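Local coordinates for polysaccharide biosynthesis protein CapD (Bacillus thuringiensis HD-771, PDB 6BWC), which probably binds NADP and UDP-N-acetylglucosamine as a short-chain dehydrogenase/reductase family enzyme, probably a dehydratase, of CMP-pseudaminic acid biosynthesis for flagellin glycosylation, at residues G177-I180 and P181-N185. The protein carries 2 engineered substitutions. Residues are numbered along the deposited sequence; the frame is centred on the assembly and turned at random.
Sequences GSVI and PLFEN. With UD1 (uridine-diphosphate-N-acetylglucosamine), chain O.
F183 and V179, one helical turn apart, are joined by the straightest of three backbone bonds that open helix 179-190: F183 N to V179 O is 2.8 Å, with an N-H...O angle of 175°. L182 N reaches back to S178 O over 3.2 Å, with S178 at the N-cap position, and E184 N closes on I180 O at 3.0 Å. P181 has no N-H to give, which suits a first-turn residue; its CD merely packs 3.5 Å from S178 OG, which is weakly hydrogen-bonded to S175 O. The amide of V179, in that same first turn, points out of the helix and donates to UD1 O2A at 3.1 Å and 157°, gripping the alpha phosphate of the sugar nucleotide.

One side-chain pair, V179 and F183, repeats the i to i+4 spacing. CG2 of V179, anti to the backbone N, sits over the centre of one face of the F183 ring, 3.5 Å from the centroid and 10° off the normal, a CH-pi contact. The other methyl, CG1, turns to UD1 O2A and C5B. Uracil O2 of UD1 comes to the F183 ring obliquely, 3.6 Å from CZ, while L182 CD2 comes within 3.3 Å of UD1 O4. Helix 236-251 packs on V179, I180 and F183 through L239 and M243, and E184 OE2 accepts a hydrogen bond from T338 N and is hydrogen-bonded to Y251 OH.

One helix start thus touches both the uracil and the alpha phosphate, apolar side chains meeting the base and a backbone amide the phosphate, where the helix dipole would probably help offset the negative charge.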
loop_
_atom_site.group_PDB
_atom_site.type_symbol
_atom_site.label_atom_id
_atom_site.label_comp_id
_atom_site.label_asym_id
_atom_site.label_seq_id
_atom_site.Cartn_x
_atom_site.Cartn_y
_atom_site.Cartn_z
ATOM N N GLY C 177 -29.660 14.516 -8.006
ATOM C CA GLY C 177 -29.188 14.224 -9.351
ATOM C C GLY C 177 -30.115 13.338 -10.134
ATOM O O GLY C 177 -29.693 12.670 -11.059
ATOM N N SER C 178 -31.391 13.346 -9.778
ATOM C CA SER C 178 -32.363 12.473 -10.416
ATOM C C SER C 178 -33.248 13.266 -11.375
ATOM O O SER C 178 -33.229 14.519 -11.406
ATOM C CB SER C 178 -33.208 11.699 -9.382
ATOM O OG SER C 178 -34.360 12.418 -8.954
ATOM N N VAL C 179 -34.023 12.517 -12.156
ATOM C CA VAL C 179 -34.745 13.079 -13.287
ATOM C C VAL C 179 -35.694 14.211 -12.899
ATOM O O VAL C 179 -35.762 15.185 -13.633
ATOM C CB VAL C 179 -35.440 11.978 -14.154
ATOM C CG1 VAL C 179 -36.605 11.310 -13.433
ATOM C CG2 VAL C 179 -35.870 12.551 -15.496
ATOM N N ILE C 180 -36.371 14.109 -11.747
ATOM C CA ILE C 180 -37.437 15.056 -11.391
ATOM C C ILE C 180 -36.927 16.489 -11.131
ATOM O O ILE C 180 -37.474 17.444 -11.705
ATOM C CB ILE C 180 -38.343 14.516 -10.249
ATOM C CG1 ILE C 180 -39.293 13.438 -10.814
ATOM C CG2 ILE C 180 -39.131 15.654 -9.586
ATOM C CD1 ILE C 180 -40.205 12.744 -9.815
ATOM N N PRO C 181 -35.895 16.657 -10.283
ATOM C CA PRO C 181 -35.261 17.971 -10.168
ATOM C C PRO C 181 -34.553 18.423 -11.433
ATOM O O PRO C 181 -34.427 19.622 -11.629
ATOM C CB PRO C 181 -34.222 17.789 -9.069
ATOM C CG PRO C 181 -34.671 16.619 -8.292
ATOM C CD PRO C 181 -35.454 15.740 -9.222
ATOM N N LEU C 182 -34.070 17.485 -12.254
ATOM C CA LEU C 182 -33.454 17.823 -13.544
ATOM C C LEU C 182 -34.481 18.436 -14.517
ATOM O O LEU C 182 -34.313 19.574 -14.975
ATOM C CB LEU C 182 -32.814 16.577 -14.148
ATOM C CG LEU C 182 -32.147 16.726 -15.503
ATOM C CD1 LEU C 182 -31.038 17.748 -15.438
ATOM C CD2 LEU C 182 -31.607 15.380 -15.951
ATOM N N PHE C 183 -35.547 17.679 -14.798
ATOM C CA PHE C 183 -36.672 18.128 -15.650
ATOM C C PHE C 183 -37.296 19.447 -15.165
ATOM O O PHE C 183 -37.447 20.358 -15.974
ATOM C CB PHE C 183 -37.763 17.024 -15.782
ATOM C CG PHE C 183 -37.450 15.911 -16.790
ATOM C CD1 PHE C 183 -36.252 15.852 -17.496
ATOM C CD2 PHE C 183 -38.380 14.894 -17.001
ATOM C CE1 PHE C 183 -35.991 14.829 -18.376
ATOM C CE2 PHE C 183 -38.118 13.856 -17.891
ATOM C CZ PHE C 183 -36.917 13.824 -18.580
ATOM N N GLU C 184 -37.623 19.571 -13.869
ATOM C CA GLU C 184 -38.042 20.868 -13.304
ATOM C C GLU C 184 -37.120 21.997 -13.726
ATOM O O GLU C 184 -37.583 23.039 -14.161
ATOM C CB GLU C 184 -38.061 20.831 -11.772
ATOM C CG GLU C 184 -38.426 22.174 -11.118
ATOM C CD GLU C 184 -38.804 22.064 -9.643
ATOM O OE1 GLU C 184 -38.122 21.298 -8.902
ATOM O OE2 GLU C 184 -39.766 22.761 -9.221
ATOM N N ASN C 185 -35.815 21.761 -13.589
ATOM C CA ASN C 185 -34.771 22.782 -13.753
ATOM C C ASN C 185 -34.451 23.060 -15.199
ATOM O O ASN C 185 -34.207 24.211 -15.589
ATOM C CB ASN C 185 -33.473 22.357 -13.049
ATOM C CG ASN C 185 -32.836 23.485 -12.285
ATOM O OD1 ASN C 185 -33.486 24.134 -11.451
ATOM N ND2 ASN C 185 -31.564 23.732 -12.550
HETATM C "C1'" UD1 O . -31.670 5.646 -10.033
HETATM C "C2'" UD1 O . -30.428 5.603 -9.158
HETATM C "C3'" UD1 O . -29.726 4.249 -9.243
HETATM C "C4'" UD1 O . -30.697 3.088 -9.048
HETATM C "C5'" UD1 O . -32.040 3.300 -9.776
HETATM C "C6'" UD1 O . -33.077 2.295 -9.258
HETATM C "C7'" UD1 O . -29.597 7.920 -9.119
HETATM C "C8'" UD1 O . -28.708 8.926 -9.822
HETATM N "N2'" UD1 O . -29.502 6.654 -9.537
HETATM O "O1'" UD1 O . -31.319 5.361 -11.379
HETATM O "O3'" UD1 O . -28.674 4.213 -8.258
HETATM O "O4'" UD1 O . -30.120 1.875 -9.494
HETATM O "O5'" UD1 O . -32.549 4.641 -9.616
HETATM O "O6'" UD1 O . -33.926 1.824 -10.309
HETATM O "O7'" UD1 O . -30.390 8.295 -8.257
HETATM N N1 UD1 O . -33.700 10.251 -17.936
HETATM C C2 UD1 O . -34.057 11.172 -18.967
HETATM N N3 UD1 O . -33.299 12.260 -19.177
HETATM C C4 UD1 O . -32.201 12.512 -18.437
HETATM C C5 UD1 O . -31.832 11.661 -17.426
HETATM C C6 UD1 O . -32.607 10.538 -17.178
HETATM O O2 UD1 O . -35.047 10.984 -19.696
HETATM O O4 UD1 O . -31.509 13.524 -18.631
HETATM C C1B UD1 O . -34.492 9.027 -17.689
HETATM C C2B UD1 O . -33.683 7.737 -17.539
HETATM O "O2'" UD1 O . -33.436 7.106 -18.789
HETATM C C3B UD1 O . -34.505 6.894 -16.586
HETATM C C4B UD1 O . -35.192 7.944 -15.739
HETATM O O4B UD1 O . -35.147 9.179 -16.454
HETATM O O3B UD1 O . -35.522 6.099 -17.206
HETATM C C5B UD1 O . -34.549 8.135 -14.375
HETATM O O5B UD1 O . -33.192 8.601 -14.424
HETATM P PA UD1 O . -32.530 8.901 -12.992
HETATM O O1A UD1 O . -31.237 9.672 -13.094
HETATM O O2A UD1 O . -33.572 9.433 -12.003
HETATM O O3A UD1 O . -32.331 7.467 -12.277
HETATM P PB UD1 O . -31.977 5.962 -12.758
HETATM O O1B UD1 O . -30.828 5.994 -13.743
HETATM O O2B UD1 O . -33.184 5.111 -13.136
#